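Local coordinates for putative uncharacterized protein (Mycobacterium abscessus, PDB 3RR6) that is of unknown function but belongs to the fumarylacetoacetate hydrolase family, whose members are mostly metal-dependent enzymes, and may act as an isomerase or acetylpyruvate hydrolase, at residues L121-G126 against D227-G232; Y144-D149 against V248-I253; D186-T191 against R200-L205; D149-D154 against R164-D169; I106-S111 against N258-K263. All coordinates share one frame; numbering follows the deposited sequence.

Interaction 1: L121-G126 against D227-G232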
# COMPACT_ATOMS: atom_id res chain seq x y z
N LEU A 121 -2.85 2.86 -4.06
CA LEU A 121 -2.38 1.62 -4.67
C LEU A 121 -0.91 1.41 -4.31
O LEU A 121 -0.10 2.33 -4.45
CB LEU A 121 -2.52 1.68 -6.19
CG LEU A 121 -1.97 0.48 -6.96
CD1 LEU A 121 -2.86 -0.74 -6.76
CD2 LEU A 121 -1.84 0.80 -8.46
N ALA A 122 -0.58 0.21 -3.85
CA ALA A 122 0.79 -0.14 -3.45
C ALA A 122 1.42 -1.13 -4.42
O ALA A 122 0.86 -2.19 -4.68
CB ALA A 122 0.78 -0.74 -2.03
N ILE A 123 2.59 -0.78 -4.94
CA ILE A 123 3.41 -1.68 -5.75
C ILE A 123 4.29 -2.49 -4.80
O ILE A 123 4.91 -1.93 -3.90
CB ILE A 123 4.36 -0.86 -6.64
CG1 ILE A 123 3.59 0.05 -7.60
CG2 ILE A 123 5.31 -1.77 -7.44
CD1 ILE A 123 4.48 1.15 -8.18
N VAL A 124 4.37 -3.80 -5.02
CA VAL A 124 5.30 -4.64 -4.28
C VAL A 124 6.36 -5.17 -5.25
O VAL A 124 6.03 -5.86 -6.23
CB VAL A 124 4.62 -5.81 -3.54
CG1 VAL A 124 5.66 -6.59 -2.71
CG2 VAL A 124 3.46 -5.29 -2.65
N ILE A 125 7.62 -4.85 -4.97
CA ILE A 125 8.76 -5.25 -5.81
C ILE A 125 9.08 -6.73 -5.60
O ILE A 125 8.99 -7.25 -4.48
CB ILE A 125 10.00 -4.37 -5.48
CG1 ILE A 125 9.68 -2.90 -5.79
CG2 ILE A 125 11.27 -4.86 -6.16
CD1 ILE A 125 9.46 -2.57 -7.26
N GLY A 126 9.40 -7.43 -6.70
CA GLY A 126 9.66 -8.86 -6.65
C GLY A 126 11.07 -9.32 -6.99
O GLY A 126 11.38 -10.50 -6.84
N ASP A 227 10.10 -4.75 -1.15
CA ASP A 227 9.93 -3.31 -1.01
C ASP A 227 8.57 -2.87 -1.55
O ASP A 227 8.05 -3.43 -2.52
CB ASP A 227 11.05 -2.53 -1.70
CG ASP A 227 12.35 -2.53 -0.92
OD1 ASP A 227 12.38 -3.03 0.23
OD2 ASP A 227 13.35 -2.04 -1.48
N VAL A 228 8.02 -1.84 -0.93
CA VAL A 228 6.71 -1.31 -1.28
C VAL A 228 6.86 0.11 -1.79
O VAL A 228 7.59 0.90 -1.20
CB VAL A 228 5.78 -1.34 -0.07
CG1 VAL A 228 4.47 -0.62 -0.35
CG2 VAL A 228 5.51 -2.78 0.36
N ILE A 229 6.18 0.43 -2.90
CA ILE A 229 6.08 1.80 -3.38
C ILE A 229 4.61 2.21 -3.41
O ILE A 229 3.80 1.63 -4.14
CB ILE A 229 6.68 2.02 -4.78
CG1 ILE A 229 8.12 1.52 -4.85
CG2 ILE A 229 6.61 3.52 -5.12
CD1 ILE A 229 8.69 1.48 -6.28
N LEU A 230 4.25 3.19 -2.59
CA LEU A 230 2.89 3.74 -2.58
C LEU A 230 2.79 4.78 -3.70
O LEU A 230 3.65 5.65 -3.81
CB LEU A 230 2.56 4.37 -1.24
CG LEU A 230 2.68 3.47 -0.01
CD1 LEU A 230 2.25 4.23 1.23
CD2 LEU A 230 1.84 2.20 -0.18
N THR A 231 1.75 4.69 -4.51
CA THR A 231 1.71 5.43 -5.78
C THR A 231 1.03 6.80 -5.74
O THR A 231 0.90 7.45 -6.77
CB THR A 231 1.07 4.58 -6.88
OG1 THR A 231 -0.27 4.23 -6.49
CG2 THR A 231 1.90 3.31 -7.14
N GLY A 232 0.62 7.25 -4.55
CA GLY A 232 -0.01 8.56 -4.37
C GLY A 232 -1.48 8.43 -4.00
O GLY A 232 -2.00 7.32 -3.86
O HOH W 1 -2.54 5.37 -5.63
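The carbonyl oxygen of Leu121 accepts two bonds from a single residue: Thr231 OG1 donates to Leu121 O at 2.8 Å, and Thr231 N reaches the same oxygen at 3.0 Å. The two donors differ in direction. The backbone N-H comes almost head-on (C=O...N 174°), while the hydroxyl arrives at a bent 123°, tilted from the carbonyl plane. A chi1 of 59° points Thr231 OG1 at Leu121 O and leaves the methyl beside the backbone N, where Thr231 CG2 meets Ile123 CD1 at 3.5 Å, the two side chains at about a right angle. A water completes the arrangement, accepting from Leu121 N and donating to both Thr231 OG1 and Gly232 O.

Beyond this corner the segments pair as antiparallel strands. Ile123 and Ile229 form a hydrogen-bonded pair, with Ile123 N to Ile229 O at 2.8 Å and Ile229 N to Ile123 O at 2.9 Å. Ile125 N to Asp227 O, also 2.9 Å, extends the pairing. On one face Ala122, Val124, Val228 and Leu230 gather, Ala122 CB meeting Leu230 CD2 at 3.6 Å, against Leu174 and Ile178 of strand 172-179. Ile123 and Ile229 occupy the other face, covered by Val210 and Ile213 at helix 210-220. Asp227 turns its carboxylate to Ser65 and Lys66, and Gly232 N is bonded to Glu120.

Chemically, a core beta pairing buried on both faces ends in a threonine whose hydroxyl both donates and accepts, which fixes its rotation and satisfies the polar backbone where the strand stops.

Interaction 2: Y144-D149 against V248-I253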
# COMPACT_ATOMS: atom_id res chain seq x y z
N TYR A 144 0.36 -6.19 -6.60
CA TYR A 144 -0.22 -4.94 -6.08
C TYR A 144 -1.04 -5.23 -4.84
O TYR A 144 -1.69 -6.26 -4.75
CB TYR A 144 -1.09 -4.25 -7.13
CG TYR A 144 -0.30 -3.94 -8.37
CD1 TYR A 144 0.46 -2.79 -8.46
CD2 TYR A 144 -0.23 -4.85 -9.41
CE1 TYR A 144 1.23 -2.52 -9.57
CE2 TYR A 144 0.56 -4.60 -10.53
CZ TYR A 144 1.28 -3.44 -10.60
OH TYR A 144 2.06 -3.19 -11.70
N THR A 145 -0.98 -4.30 -3.90
CA THR A 145 -1.82 -4.36 -2.71
C THR A 145 -2.35 -2.95 -2.42
O THR A 145 -2.26 -2.06 -3.27
CB THR A 145 -1.08 -5.04 -1.52
OG1 THR A 145 -2.01 -5.37 -0.48
CG2 THR A 145 0.04 -4.17 -0.94
N ILE A 146 -2.94 -2.77 -1.24
CA ILE A 146 -3.52 -1.48 -0.85
C ILE A 146 -2.70 -0.92 0.31
O ILE A 146 -2.20 -1.68 1.15
CB ILE A 146 -4.99 -1.62 -0.42
CG1 ILE A 146 -5.75 -2.49 -1.41
CG2 ILE A 146 -5.65 -0.23 -0.28
CD1 ILE A 146 -7.21 -2.74 -1.04
N GLY A 147 -2.53 0.39 0.33
CA GLY A 147 -1.89 1.08 1.44
C GLY A 147 -2.69 2.28 1.90
O GLY A 147 -3.59 2.75 1.21
N ASN A 148 -2.36 2.76 3.10
CA ASN A 148 -2.92 3.99 3.64
C ASN A 148 -1.75 4.82 4.17
O ASN A 148 -1.12 4.44 5.16
CB ASN A 148 -3.92 3.64 4.75
CG ASN A 148 -4.80 4.80 5.20
OD1 ASN A 148 -4.52 5.96 4.91
ND2 ASN A 148 -5.87 4.48 5.94
N ASP A 149 -1.41 5.90 3.48
CA ASP A 149 -0.27 6.75 3.87
C ASP A 149 -0.75 7.72 4.95
O ASP A 149 -0.97 8.91 4.70
CB ASP A 149 0.29 7.50 2.65
CG ASP A 149 1.52 8.37 2.98
OD1 ASP A 149 2.06 8.31 4.10
OD2 ASP A 149 1.96 9.13 2.08
N VAL A 248 -9.94 1.36 2.72
CA VAL A 248 -9.53 1.70 1.37
C VAL A 248 -9.83 0.48 0.51
O VAL A 248 -9.40 -0.62 0.84
CB VAL A 248 -8.03 2.06 1.29
CG1 VAL A 248 -7.66 2.50 -0.12
CG2 VAL A 248 -7.67 3.17 2.31
N THR A 249 -10.57 0.69 -0.57
CA THR A 249 -10.98 -0.40 -1.45
C THR A 249 -10.40 -0.14 -2.84
O THR A 249 -10.51 0.96 -3.38
CB THR A 249 -12.52 -0.53 -1.50
OG1 THR A 249 -13.02 -0.79 -0.17
CG2 THR A 249 -12.96 -1.63 -2.46
N ILE A 250 -9.77 -1.16 -3.42
CA ILE A 250 -9.26 -1.06 -4.79
C ILE A 250 -9.84 -2.19 -5.63
O ILE A 250 -9.76 -3.36 -5.25
CB ILE A 250 -7.71 -1.05 -4.86
CG1 ILE A 250 -7.16 0.16 -4.09
CG2 ILE A 250 -7.23 -1.01 -6.32
CD1 ILE A 250 -5.64 0.32 -4.14
N GLU A 251 -10.43 -1.81 -6.75
CA GLU A 251 -10.96 -2.73 -7.74
C GLU A 251 -9.94 -3.80 -8.09
O GLU A 251 -8.78 -3.50 -8.39
CB GLU A 251 -11.36 -1.94 -9.00
CG GLU A 251 -11.96 -2.77 -10.10
CD GLU A 251 -12.33 -1.94 -11.32
OE1 GLU A 251 -12.13 -0.71 -11.32
OE2 GLU A 251 -12.84 -2.54 -12.30
N GLY A 252 -10.36 -5.06 -8.01
CA GLY A 252 -9.50 -6.20 -8.35
C GLY A 252 -8.59 -6.67 -7.23
O GLY A 252 -7.88 -7.67 -7.39
N ILE A 253 -8.61 -5.97 -6.10
CA ILE A 253 -7.81 -6.37 -4.94
C ILE A 253 -8.71 -6.73 -3.76
O ILE A 253 -8.75 -7.88 -3.33
CB ILE A 253 -6.78 -5.27 -4.54
CG1 ILE A 253 -5.86 -4.93 -5.72
CG2 ILE A 253 -5.95 -5.76 -3.34
CD1 ILE A 253 -4.82 -3.85 -5.44
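Two beta layers of the fumarylacetoacetate hydrolase-type domain meet face to face here: strand 144-148 runs roughly antiparallel over strand 248-250, with their axes 7.6 Å apart and their directions at 156°. That spacing is too wide for backbone pairing, and side chains fill it. Ile146 is the centre. Its chi1 of -46° puts CG1 beside the backbone N and leaves CG2 anti to it, and Ile146 CG2 presses on Val248 CG1 at 3.4 Å, tighter than ordinary van der Waals contact. Ile146 CG2 also meets Ile250 CD1 at 3.9 Å. The longer branch continues toward Ile253: Ile146 CG1 lies 3.8 Å from Ile253 CG2, and Ile146 CD1 ends 3.6 Å from Val248 O. Ile146 slides past each of these three side chains in the opposite direction. Ile253 is brought back into the contact by a turn through Glu251 and Gly252, closed by Ile253 N to Ile250 O at 3.0 Å. Ile253 CD1 then reaches Tyr144 CB at 4.1 Å. Thr145 points away, its hydroxyl bonded to Trp177 O. The joint is therefore an essentially apolar contact, without polar bonds between the two segments, whose cohesion probably comes from the shape fit of branched aliphatic groups.

Interaction 3: D186-T191 against R200-L205. With EDO (1,2-ethanediol), chain J; EDO (1,2-ethanediol), chain Q.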
# COMPACT_ATOMS: atom_id res chain seq x y z
N ASP A 186 -6.23 0.95 -14.85
CA ASP A 186 -7.54 1.61 -14.69
C ASP A 186 -8.44 0.95 -13.64
O ASP A 186 -9.48 0.37 -13.95
CB ASP A 186 -8.27 1.68 -16.04
CG ASP A 186 -9.54 2.52 -15.98
OD1 ASP A 186 -9.63 3.42 -15.11
OD2 ASP A 186 -10.46 2.26 -16.79
N LEU A 187 -8.04 1.08 -12.38
CA LEU A 187 -8.77 0.49 -11.26
C LEU A 187 -9.40 1.57 -10.40
O LEU A 187 -8.76 2.58 -10.12
CB LEU A 187 -7.78 -0.29 -10.38
CG LEU A 187 -7.00 -1.42 -11.04
CD1 LEU A 187 -5.98 -2.02 -10.07
CD2 LEU A 187 -7.94 -2.48 -11.60
N GLU A 188 -10.63 1.36 -9.94
CA GLU A 188 -11.22 2.27 -8.95
C GLU A 188 -10.53 2.15 -7.61
O GLU A 188 -10.21 1.04 -7.16
CB GLU A 188 -12.73 2.03 -8.74
CG GLU A 188 -13.36 3.13 -7.87
CD GLU A 188 -14.80 2.86 -7.45
OE1 GLU A 188 -15.69 3.39 -8.12
OE2 GLU A 188 -15.01 2.18 -6.42
N ILE A 189 -10.30 3.29 -6.97
CA ILE A 189 -9.78 3.36 -5.61
C ILE A 189 -10.72 4.24 -4.81
O ILE A 189 -11.11 5.32 -5.27
CB ILE A 189 -8.31 3.88 -5.58
CG1 ILE A 189 -7.82 4.02 -4.14
CG2 ILE A 189 -8.16 5.21 -6.33
CD1 ILE A 189 -6.31 4.19 -4.04
N ARG A 190 -11.11 3.79 -3.62
CA ARG A 190 -11.98 4.61 -2.78
C ARG A 190 -11.66 4.47 -1.31
O ARG A 190 -11.23 3.40 -0.86
CB ARG A 190 -13.45 4.33 -3.09
CG ARG A 190 -14.09 3.25 -2.30
CD ARG A 190 -15.62 3.29 -2.45
NE ARG A 190 -16.18 2.15 -1.74
CZ ARG A 190 -16.25 0.91 -2.22
NH1 ARG A 190 -15.84 0.62 -3.45
NH2 ARG A 190 -16.77 -0.04 -1.47
N THR A 191 -11.85 5.55 -0.56
CA THR A 191 -11.60 5.55 0.88
C THR A 191 -12.88 5.91 1.60
O THR A 191 -13.55 6.88 1.20
CB THR A 191 -10.52 6.57 1.26
OG1 THR A 191 -9.32 6.28 0.54
CG2 THR A 191 -10.25 6.55 2.77
N ARG A 200 -12.59 9.00 -3.93
CA ARG A 200 -12.89 8.04 -5.00
C ARG A 200 -12.28 8.53 -6.31
O ARG A 200 -12.56 9.65 -6.76
CB ARG A 200 -14.40 7.82 -5.19
CG ARG A 200 -14.71 6.62 -6.09
CD ARG A 200 -16.15 6.58 -6.59
NE ARG A 200 -17.12 6.42 -5.51
CZ ARG A 200 -17.73 5.29 -5.16
NH1 ARG A 200 -17.46 4.13 -5.75
NH2 ARG A 200 -18.61 5.31 -4.18
N SER A 201 -11.44 7.71 -6.91
CA SER A 201 -10.84 8.04 -8.19
C SER A 201 -10.52 6.75 -8.93
O SER A 201 -11.00 5.68 -8.55
CB SER A 201 -9.58 8.88 -7.98
OG SER A 201 -9.14 9.42 -9.22
N ARG A 202 -9.75 6.85 -10.00
CA ARG A 202 -9.31 5.68 -10.75
C ARG A 202 -7.82 5.81 -11.03
O ARG A 202 -7.31 6.92 -11.22
CB ARG A 202 -10.09 5.54 -12.06
CG ARG A 202 -11.61 5.44 -11.90
CD ARG A 202 -12.29 5.04 -13.21
NE ARG A 202 -11.98 3.66 -13.55
CZ ARG A 202 -12.57 2.59 -13.02
NH1 ARG A 202 -13.56 2.72 -12.14
NH2 ARG A 202 -12.18 1.38 -13.39
N THR A 203 -7.12 4.69 -11.06
CA THR A 203 -5.67 4.72 -11.25
C THR A 203 -5.27 5.13 -12.68
O THR A 203 -4.10 5.37 -12.95
CB THR A 203 -5.02 3.36 -10.90
OG1 THR A 203 -5.53 2.34 -11.76
CG2 THR A 203 -5.28 2.98 -9.44
N SER A 204 -6.24 5.22 -13.58
CA SER A 204 -6.02 5.83 -14.90
C SER A 204 -5.75 7.33 -14.83
O SER A 204 -5.31 7.92 -15.83
CB SER A 204 -7.21 5.54 -15.82
OG SER A 204 -8.44 5.80 -15.17
N LEU A 205 -5.99 7.94 -13.66
CA LEU A 205 -5.64 9.34 -13.43
C LEU A 205 -4.27 9.53 -12.75
O LEU A 205 -3.93 10.65 -12.38
CB LEU A 205 -6.77 10.04 -12.65
CG LEU A 205 -8.12 10.03 -13.37
CD1 LEU A 205 -9.18 10.76 -12.56
CD2 LEU A 205 -8.01 10.63 -14.77
C1 EDO J . -20.39 2.55 -3.59
O1 EDO J . -19.84 3.16 -2.42
C2 EDO J . -19.50 1.38 -4.01
O2 EDO J . -18.96 1.65 -5.31
C1 EDO Q . -14.60 11.47 -6.62
O1 EDO Q . -13.79 11.68 -7.80
C2 EDO Q . -14.93 12.70 -5.77
O2 EDO Q . -14.55 12.51 -4.40
O HOH W 2 -14.91 5.05 -10.83
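Arg202, Asp186 and Arg200 bury the most surface here. Arg202 grips Asp186 side-on: Arg202 NE meets Asp186 OD1 at 2.8 Å, in the guanidinium plane, while Arg202 NH2 meets the backbone Asp186 O at 2.9 Å from well above the carbonyl plane. Carboxylate and guanidinium planes are 77° apart. Ser204 OG donates to Asp186 OD1 at 2.7 Å from the opposite face of the carboxylate, so that one oxygen is held from both faces. Arg202 NH2 has a second partner in Glu251.

Arg200 bends at chi3 (-64°), which brings its NH1 to Glu188 OE1 at 3.0 Å. Arg190 runs alongside, its CD over one face of the Arg200 guanidinium; a weak bond joins Arg190 NH1 to Glu188 OE2, making a three-residue salt-bridge network, and Arg190 NE pairs with Glu192.

Beneath these charges Ile189 and Ser201 form a hydrogen-bonded pair, with Ile189 N to Ser201 O at 2.9 Å. Thr203 OG1, also hydrogen-bonded to Pro184 O, receives Leu187 N as the strands part. The whole is an antiparallel beta hairpin at the margin of a five-stranded sheet, with a Glu188-Arg200 cross-strand ion pair on one face and the Asp186-Arg202 pair at its end.

Interaction 4: D149-D154 against R164-D169. With EDO (1,2-ethanediol), chain E.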
# COMPACT_ATOMS: atom_id res chain seq x y z
N ASP A 149 -1.41 5.90 3.48
CA ASP A 149 -0.27 6.75 3.87
C ASP A 149 -0.75 7.72 4.95
O ASP A 149 -0.97 8.91 4.70
CB ASP A 149 0.29 7.50 2.65
CG ASP A 149 1.52 8.37 2.98
OD1 ASP A 149 2.06 8.31 4.10
OD2 ASP A 149 1.96 9.13 2.08
N VAL A 150 -0.90 7.19 6.16
CA VAL A 150 -1.41 7.97 7.28
C VAL A 150 -0.39 9.06 7.63
O VAL A 150 0.82 8.80 7.68
CB VAL A 150 -1.73 7.09 8.50
CG1 VAL A 150 -2.30 7.94 9.66
CG2 VAL A 150 -2.72 5.96 8.15
N SER A 151 -0.88 10.28 7.84
CA SER A 151 -0.01 11.46 7.94
C SER A 151 -0.47 12.43 9.02
O SER A 151 -1.63 12.86 9.01
CB SER A 151 -0.02 12.21 6.59
OG SER A 151 0.33 11.35 5.51
N ALA A 152 0.44 12.80 9.92
CA ALA A 152 0.18 13.86 10.90
C ALA A 152 0.47 15.22 10.28
O ALA A 152 1.63 15.66 10.19
CB ALA A 152 1.01 13.64 12.17
N ARG A 153 -0.58 15.88 9.81
CA ARG A 153 -0.44 17.14 9.08
C ARG A 153 0.23 18.22 9.93
O ARG A 153 0.97 19.06 9.41
CB ARG A 153 -1.81 17.65 8.59
CG ARG A 153 -2.65 16.67 7.78
CD ARG A 153 -1.95 16.09 6.55
NE ARG A 153 -1.61 17.10 5.54
CZ ARG A 153 -2.32 17.39 4.45
NH1 ARG A 153 -3.46 16.76 4.19
NH2 ARG A 153 -1.89 18.33 3.61
N ASP A 154 -0.03 18.22 11.24
CA ASP A 154 0.60 19.20 12.13
C ASP A 154 2.12 19.01 12.17
O ASP A 154 2.87 19.97 12.29
CB ASP A 154 -0.01 19.20 13.54
CG ASP A 154 -0.13 17.82 14.16
OD1 ASP A 154 -0.62 16.89 13.50
OD2 ASP A 154 0.22 17.69 15.36
N ARG A 164 8.75 12.53 9.86
CA ARG A 164 8.10 12.27 11.15
C ARG A 164 6.59 12.10 10.97
O ARG A 164 6.00 11.14 11.48
CB ARG A 164 8.38 13.36 12.19
CG ARG A 164 7.49 13.25 13.43
CD ARG A 164 7.93 14.15 14.56
NE ARG A 164 7.67 15.56 14.30
CZ ARG A 164 7.00 16.38 15.10
NH1 ARG A 164 6.43 15.96 16.23
NH2 ARG A 164 6.88 17.66 14.76
N ALA A 165 5.98 13.04 10.25
CA ALA A 165 4.54 13.02 10.03
C ALA A 165 4.01 11.69 9.51
O ALA A 165 2.90 11.27 9.87
CB ALA A 165 4.16 14.12 9.05
N LYS A 166 4.79 11.06 8.64
CA LYS A 166 4.38 9.83 7.97
C LYS A 166 5.00 8.58 8.56
O LYS A 166 4.71 7.47 8.10
CB LYS A 166 4.71 9.95 6.49
CG LYS A 166 3.85 11.00 5.78
CD LYS A 166 4.30 11.17 4.38
CE LYS A 166 3.45 12.18 3.63
NZ LYS A 166 2.07 11.69 3.31
N GLY A 167 5.83 8.75 9.59
CA GLY A 167 6.70 7.68 10.07
C GLY A 167 6.38 7.07 11.42
O GLY A 167 7.12 6.20 11.90
N HIS A 168 5.31 7.53 12.05
CA HIS A 168 4.87 6.98 13.33
C HIS A 168 4.51 5.50 13.18
O HIS A 168 4.01 5.07 12.14
CB HIS A 168 3.67 7.76 13.87
CG HIS A 168 3.96 9.19 14.16
ND1 HIS A 168 4.55 9.61 15.34
CD2 HIS A 168 3.73 10.32 13.44
CE1 HIS A 168 4.68 10.92 15.32
NE2 HIS A 168 4.20 11.38 14.18
N ASP A 169 4.79 4.71 14.21
CA ASP A 169 4.34 3.32 14.21
C ASP A 169 2.83 3.31 13.90
O ASP A 169 2.07 4.17 14.37
CB ASP A 169 4.59 2.65 15.56
CG ASP A 169 6.06 2.29 15.82
OD1 ASP A 169 6.97 2.59 15.02
OD2 ASP A 169 6.29 1.66 16.88
C1 EDO E . 7.24 12.76 18.34
O1 EDO E . 6.23 13.32 17.50
C2 EDO E . 7.89 13.86 19.15
O2 EDO E . 6.95 14.39 20.10
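Charge and hydroxyl bonds tie Lys166 to the strand end. Lys166 NZ donates to Asp149 OD2 at 2.8 Å, a salt bridge in which the ammonium stands above the carboxylate plane, and to Ser151 OG, also at 2.8 Å. The lysine chain is extended until its last torsion, where chi4 of -72° turns the ammonium back between the two acceptors. Ser151 OG in turn donates to Asp149 O at 2.9 Å, so the serine hydroxyl is used both ways. Asp149 OD1 has Lys94 as a second cation.

A single backbone bond crosses between the segments: Ala152 N to Ala165 O at 2.9 Å, nearly straight at the hydrogen (173°).

Apolar contact is slight, Ala152 CB lying 4.5 Å from Ala165 CB. His168 brings its ring near Ala152 CB and hydrogen-bonds to His155.

Ala152 is the N-cap of helix 153-159, so the contact sits where a core strand runs into that helix and the following helical turn 163-167 packs back against the strand end. Asp149 with Glu118 and Glu120 beside it, and lysines close by, are consistent with the acidic metal-site region of fumarylacetoacetate hydrolase relatives.

Interaction 5: I106-S111 against N258-K263. With EDO (1,2-ethanediol), chain E.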
# COMPACT_ATOMS: atom_id res chain seq x y z
N ILE A 106 -4.84 1.83 13.84
CA ILE A 106 -4.00 3.00 13.66
C ILE A 106 -4.00 3.74 15.00
O ILE A 106 -5.06 4.16 15.48
CB ILE A 106 -4.52 3.90 12.52
CG1 ILE A 106 -4.49 3.16 11.18
CG2 ILE A 106 -3.71 5.19 12.45
CD1 ILE A 106 -5.40 3.78 10.16
N GLN A 107 -2.82 3.87 15.60
CA GLN A 107 -2.68 4.50 16.92
C GLN A 107 -2.28 5.95 16.77
O GLN A 107 -1.16 6.26 16.34
CB GLN A 107 -1.64 3.76 17.76
CG GLN A 107 -2.02 2.33 18.14
CD GLN A 107 -3.10 2.26 19.21
OE1 GLN A 107 -3.51 3.27 19.78
NE2 GLN A 107 -3.56 1.05 19.48
N LEU A 108 -3.19 6.86 17.11
CA LEU A 108 -2.90 8.28 16.98
C LEU A 108 -1.95 8.72 18.09
O LEU A 108 -2.27 8.55 19.27
CB LEU A 108 -4.19 9.10 17.00
CG LEU A 108 -5.24 8.75 15.94
CD1 LEU A 108 -6.40 9.73 16.03
CD2 LEU A 108 -4.63 8.75 14.53
N PRO A 109 -0.79 9.28 17.72
CA PRO A 109 0.23 9.68 18.69
C PRO A 109 -0.23 10.81 19.58
O PRO A 109 -0.92 11.71 19.11
CB PRO A 109 1.38 10.18 17.80
CG PRO A 109 1.16 9.60 16.52
CD PRO A 109 -0.30 9.47 16.34
N PRO A 110 0.16 10.80 20.87
CA PRO A 110 -0.21 11.93 21.72
C PRO A 110 0.34 13.27 21.25
O PRO A 110 -0.23 14.31 21.58
CB PRO A 110 0.36 11.56 23.10
CG PRO A 110 1.18 10.38 22.92
CD PRO A 110 0.95 9.78 21.58
N SER A 111 1.43 13.25 20.48
CA SER A 111 2.02 14.47 19.96
C SER A 111 1.37 14.98 18.67
O SER A 111 1.72 16.07 18.20
CB SER A 111 3.52 14.28 19.72
OG SER A 111 3.76 13.32 18.70
N ASN A 258 -9.08 -0.53 8.86
CA ASN A 258 -8.45 -0.40 10.17
C ASN A 258 -9.26 0.49 11.10
O ASN A 258 -9.69 1.57 10.70
CB ASN A 258 -7.05 0.21 10.04
CG ASN A 258 -6.13 -0.62 9.19
OD1 ASN A 258 -6.07 -0.46 7.97
ND2 ASN A 258 -5.38 -1.52 9.83
N PRO A 259 -9.44 0.07 12.36
CA PRO A 259 -9.94 1.00 13.37
C PRO A 259 -8.90 2.06 13.73
O PRO A 259 -7.72 1.87 13.46
CB PRO A 259 -10.22 0.10 14.57
CG PRO A 259 -9.39 -1.08 14.40
CD PRO A 259 -9.05 -1.23 12.94
N VAL A 260 -9.35 3.15 14.33
CA VAL A 260 -8.50 4.26 14.73
C VAL A 260 -8.69 4.49 16.23
O VAL A 260 -9.83 4.62 16.69
CB VAL A 260 -8.88 5.53 13.94
CG1 VAL A 260 -7.97 6.70 14.31
CG2 VAL A 260 -8.82 5.27 12.42
N VAL A 261 -7.58 4.51 16.96
CA VAL A 261 -7.58 4.62 18.42
C VAL A 261 -6.62 5.71 18.88
O VAL A 261 -5.51 5.84 18.36
CB VAL A 261 -7.19 3.28 19.08
CG1 VAL A 261 -7.12 3.42 20.61
CG2 VAL A 261 -8.17 2.18 18.68
N ARG A 262 -7.05 6.49 19.87
CA ARG A 262 -6.18 7.42 20.56
C ARG A 262 -6.38 7.14 22.05
O ARG A 262 -7.47 7.41 22.55
CB ARG A 262 -6.58 8.87 20.27
CG ARG A 262 -5.74 9.92 20.98
CD ARG A 262 -6.26 11.32 20.78
NE ARG A 262 -6.05 11.84 19.43
CZ ARG A 262 -4.88 12.26 18.95
NH1 ARG A 262 -4.81 12.73 17.72
NH2 ARG A 262 -3.77 12.19 19.69
N LYS A 263 -5.43 6.56 22.79
CA LYS A 263 -4.20 5.91 22.37
C LYS A 263 -3.38 5.70 23.65
O LYS A 263 -3.40 4.63 24.26
CB LYS A 263 -3.37 6.73 21.38
CG LYS A 263 -2.20 5.97 20.82
CD LYS A 263 -1.08 5.83 21.83
CE LYS A 263 0.16 5.32 21.18
NZ LYS A 263 0.85 6.41 20.46
C1 EDO E . 7.24 12.76 18.34
O1 EDO E . 6.23 13.32 17.50
C2 EDO E . 7.89 13.86 19.15
O2 EDO E . 6.95 14.39 20.10
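Over the centre of one face of the Arg262 guanidinium sits Leu108 CB, 3.7 Å above the plane, the two side chains crossing at about a right angle. At the edge, Arg262 NH2 donates to Pro109 O at 2.9 Å; the bond is bent (136° at the hydrogen), and the donor lies well above the carbonyl plane. These side chains lie at the end of a parallel beta pair at the border of the five-stranded sheet, where the short strand 106-107 runs beside strand 254-261. A bend at chi3 (-72°) brings the guanidinium there, and Arg262 NH1 is bonded to Ala112 O, so the group spans two carbonyls of the loop after strand 106-107.

In the pairing itself, Ile106 N bonds to Pro259 O at 2.9 Å and Val261 N to Ile106 O, also 2.9 Å. Leu108 N to Val261 O, at 2.8 Å, carries it one residue beyond the strand.

On the buried side Leu108 CG rests on Val260 CG1 at 3.8 Å, while Ile106 packs toward Val246 and Ile100. Lys263 lies across Leu108 O, a carbonyl with no polar partner in the model. Ile106 CD1 touches Asn258 CB at 3.9 Å, and Asn258 ND2 bonds to Leu104 O and Gly101 O.

How the interactions relate
Followed from the N terminus, the chain opens interaction 5 at 106-111 and closes it last, at 258-263, so this outer loop contains all the others. Interaction 1 opens next, at 121-126, and interaction 2 at 144-149; since 227-232 precedes 248-253, these two cross rather than nest, and their strands 115-125 and 141-152 are bonded neighbours. Inside both loops lie two local closures in series: interaction 4, sharing Asp149 with interaction 2, then the hairpin of interaction 3, which pairs with strand 245-250. Interactions 2, 3 and 5 thus reach the same five-stranded sheet, interaction 2 joining it to the core strands, while interactions 4 and 5 touch through His168 and Pro109.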